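Local coordinates for protein superoxide reductase (PDB 4D7P) that probably reduces superoxide at a mononuclear iron centre, at residues A[54-58]-A[59-63]. Residues are numbered along the deposited sequence; the frame is centred on the assembly and turned at random.
Sequences FGITK and EGNVT
The side chain of Thr57 meets the backbone N of Val62 where strand 48-57 turns back toward strand 63-71, and the pair illustrates how a threonine can close a beta hairpin with its side chain as well as its backbone. From Thr57 CB, which lies 4.0 Å from both Val62 O and Glu59 O, the side chain forks. The hydroxyl branch sits between the backbone N and the carbonyl carbon (chi1 70°), a torsion that carries OG1 into the loop, where Thr57 OG1 accepts a bond from Val62 N at 2.8 Å and 160° at the hydrogen. The same OG1 donates a long, weak bond to Glu59 O, an additional contact within the turn. The methyl branch, Thr57 CG2, rests 3.7 Å from Val62 O and then against Val62 CB, the two side chains crossing at a slant.

Backbone bonds complete the clasp. Thr57 N donates to Val62 O at 2.9 Å, while the returns from Asn61 N to Thr57 O and from Gly60 N to Lys58 O are weak. Glu59 is the centre of an inverse gamma turn, and Gly60 takes a positive phi of 122°, a region readily open to glycine, which has no side chain.

Beyond the loop, Ile56 and Thr63 form an antiparallel non-hydrogen-bonded pair, their side chains running alongside each other; Ile56 CD1 lies 3.4 Å from Thr63 OG1 and 3.6 Å from Thr63 CG2. Thr63 CG2 also approaches the Phe54 ring obliquely, 3.8 Å from Phe54 CD2. Lys58 NZ is hydrogen-bonded to Glu88 O and Asn61 OD1 to Lys91 NZ, the latter on strand 90-99, and Val62 packs on Asn100 of the second subunit. Chemically, a single hydroxyl holds this surface turn from inside chiefly through the strong bond it receives from Val62 N.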
loop_
_atom_site.group_PDB
_atom_site.type_symbol
_atom_site.label_atom_id
_atom_site.label_comp_id
_atom_site.label_asym_id
_atom_site.label_seq_id
_atom_site.Cartn_x
_atom_site.Cartn_y
_atom_site.Cartn_z
ATOM N N PHE A 54 11.697 8.386 -0.295
ATOM C CA PHE A 54 12.828 7.692 -0.900
ATOM C C PHE A 54 14.132 8.156 -0.270
ATOM O O PHE A 54 14.293 9.341 0.026
ATOM C CB PHE A 54 12.897 7.944 -2.412
ATOM C CG PHE A 54 11.705 7.455 -3.176
ATOM C CD1 PHE A 54 10.582 8.257 -3.328
ATOM C CD2 PHE A 54 11.719 6.209 -3.772
ATOM C CE1 PHE A 54 9.486 7.807 -4.032
ATOM C CE2 PHE A 54 10.617 5.752 -4.486
ATOM C CZ PHE A 54 9.504 6.549 -4.609
ATOM N N GLY A 55 15.062 7.225 -0.073
ATOM C CA GLY A 55 16.449 7.590 0.190
ATOM C C GLY A 55 17.356 7.396 -1.021
ATOM O O GLY A 55 17.333 6.345 -1.659
ATOM N N ILE A 56 18.163 8.402 -1.346
ATOM C CA ILE A 56 19.161 8.254 -2.402
ATOM C C ILE A 56 20.468 7.751 -1.791
ATOM O O ILE A 56 21.082 8.433 -0.962
ATOM C CB ILE A 56 19.426 9.560 -3.137
ATOM C CG1 ILE A 56 18.110 10.272 -3.439
ATOM C CG2 ILE A 56 20.191 9.293 -4.415
ATOM C CD1 ILE A 56 17.148 9.455 -4.216
ATOM N N THR A 57 20.889 6.557 -2.200
ATOM C CA THR A 57 22.032 5.901 -1.576
ATOM C C THR A 57 23.363 6.505 -2.012
ATOM O O THR A 57 23.531 6.901 -3.167
ATOM C CB THR A 57 22.056 4.399 -1.898
ATOM O OG1 THR A 57 22.380 4.213 -3.283
ATOM C CG2 THR A 57 20.700 3.772 -1.604
ATOM N N LYS A 58 24.306 6.570 -1.076
ATOM C CA LYS A 58 25.684 6.934 -1.390
ATOM C C LYS A 58 26.322 5.842 -2.245
ATOM O O LYS A 58 26.754 6.086 -3.375
ATOM C CB LYS A 58 26.488 7.150 -0.108
ATOM C CG LYS A 58 26.150 8.443 0.621
ATOM C CD LYS A 58 26.582 8.398 2.078
ATOM C CE LYS A 58 26.720 9.800 2.648
ATOM N NZ LYS A 58 26.748 9.807 4.134
ATOM N N GLU A 59 26.366 4.633 -1.689
ATOM C CA GLU A 59 26.892 3.467 -2.389
ATOM C C GLU A 59 25.932 3.034 -3.494
ATOM O O GLU A 59 25.078 2.175 -3.278
ATOM C CB GLU A 59 27.134 2.316 -1.397
ATOM C CG GLU A 59 27.752 1.048 -1.993
ATOM C CD GLU A 59 27.953 -0.055 -0.956
ATOM O OE1 GLU A 59 26.963 -0.463 -0.310
ATOM O OE2 GLU A 59 29.105 -0.517 -0.791
ATOM N N GLY A 60 26.045 3.651 -4.666
ATOM C CA GLY A 60 25.290 3.191 -5.814
ATOM C C GLY A 60 24.354 4.178 -6.482
ATOM O O GLY A 60 23.832 3.896 -7.560
ATOM N N ASN A 61 24.141 5.328 -5.854
ATOM C CA ASN A 61 23.208 6.331 -6.373
ATOM C C ASN A 61 21.814 5.771 -6.666
ATOM O O ASN A 61 21.165 6.144 -7.649
ATOM C CB ASN A 61 23.761 6.974 -7.640
ATOM C CG ASN A 61 23.011 8.225 -8.016
ATOM O OD1 ASN A 61 22.753 9.079 -7.169
ATOM N ND2 ASN A 61 22.612 8.321 -9.277
ATOM N N VAL A 62 21.351 4.872 -5.810
ATOM C CA VAL A 62 20.039 4.262 -6.004
ATOM C C VAL A 62 18.961 5.124 -5.368
ATOM O O VAL A 62 19.182 5.716 -4.325
ATOM C CB VAL A 62 20.009 2.836 -5.415
ATOM C CG1 VAL A 62 18.626 2.188 -5.564
ATOM C CG2 VAL A 62 21.098 1.976 -6.077
ATOM N N THR A 63 17.804 5.213 -6.013
ATOM C CA THR A 63 16.650 5.885 -5.422
ATOM C C THR A 63 15.756 4.844 -4.743
ATOM O O THR A 63 14.891 4.234 -5.372
ATOM C CB THR A 63 15.862 6.674 -6.477
ATOM O OG1 THR A 63 16.714 7.673 -7.051
ATOM C CG2 THR A 63 14.662 7.357 -5.851
#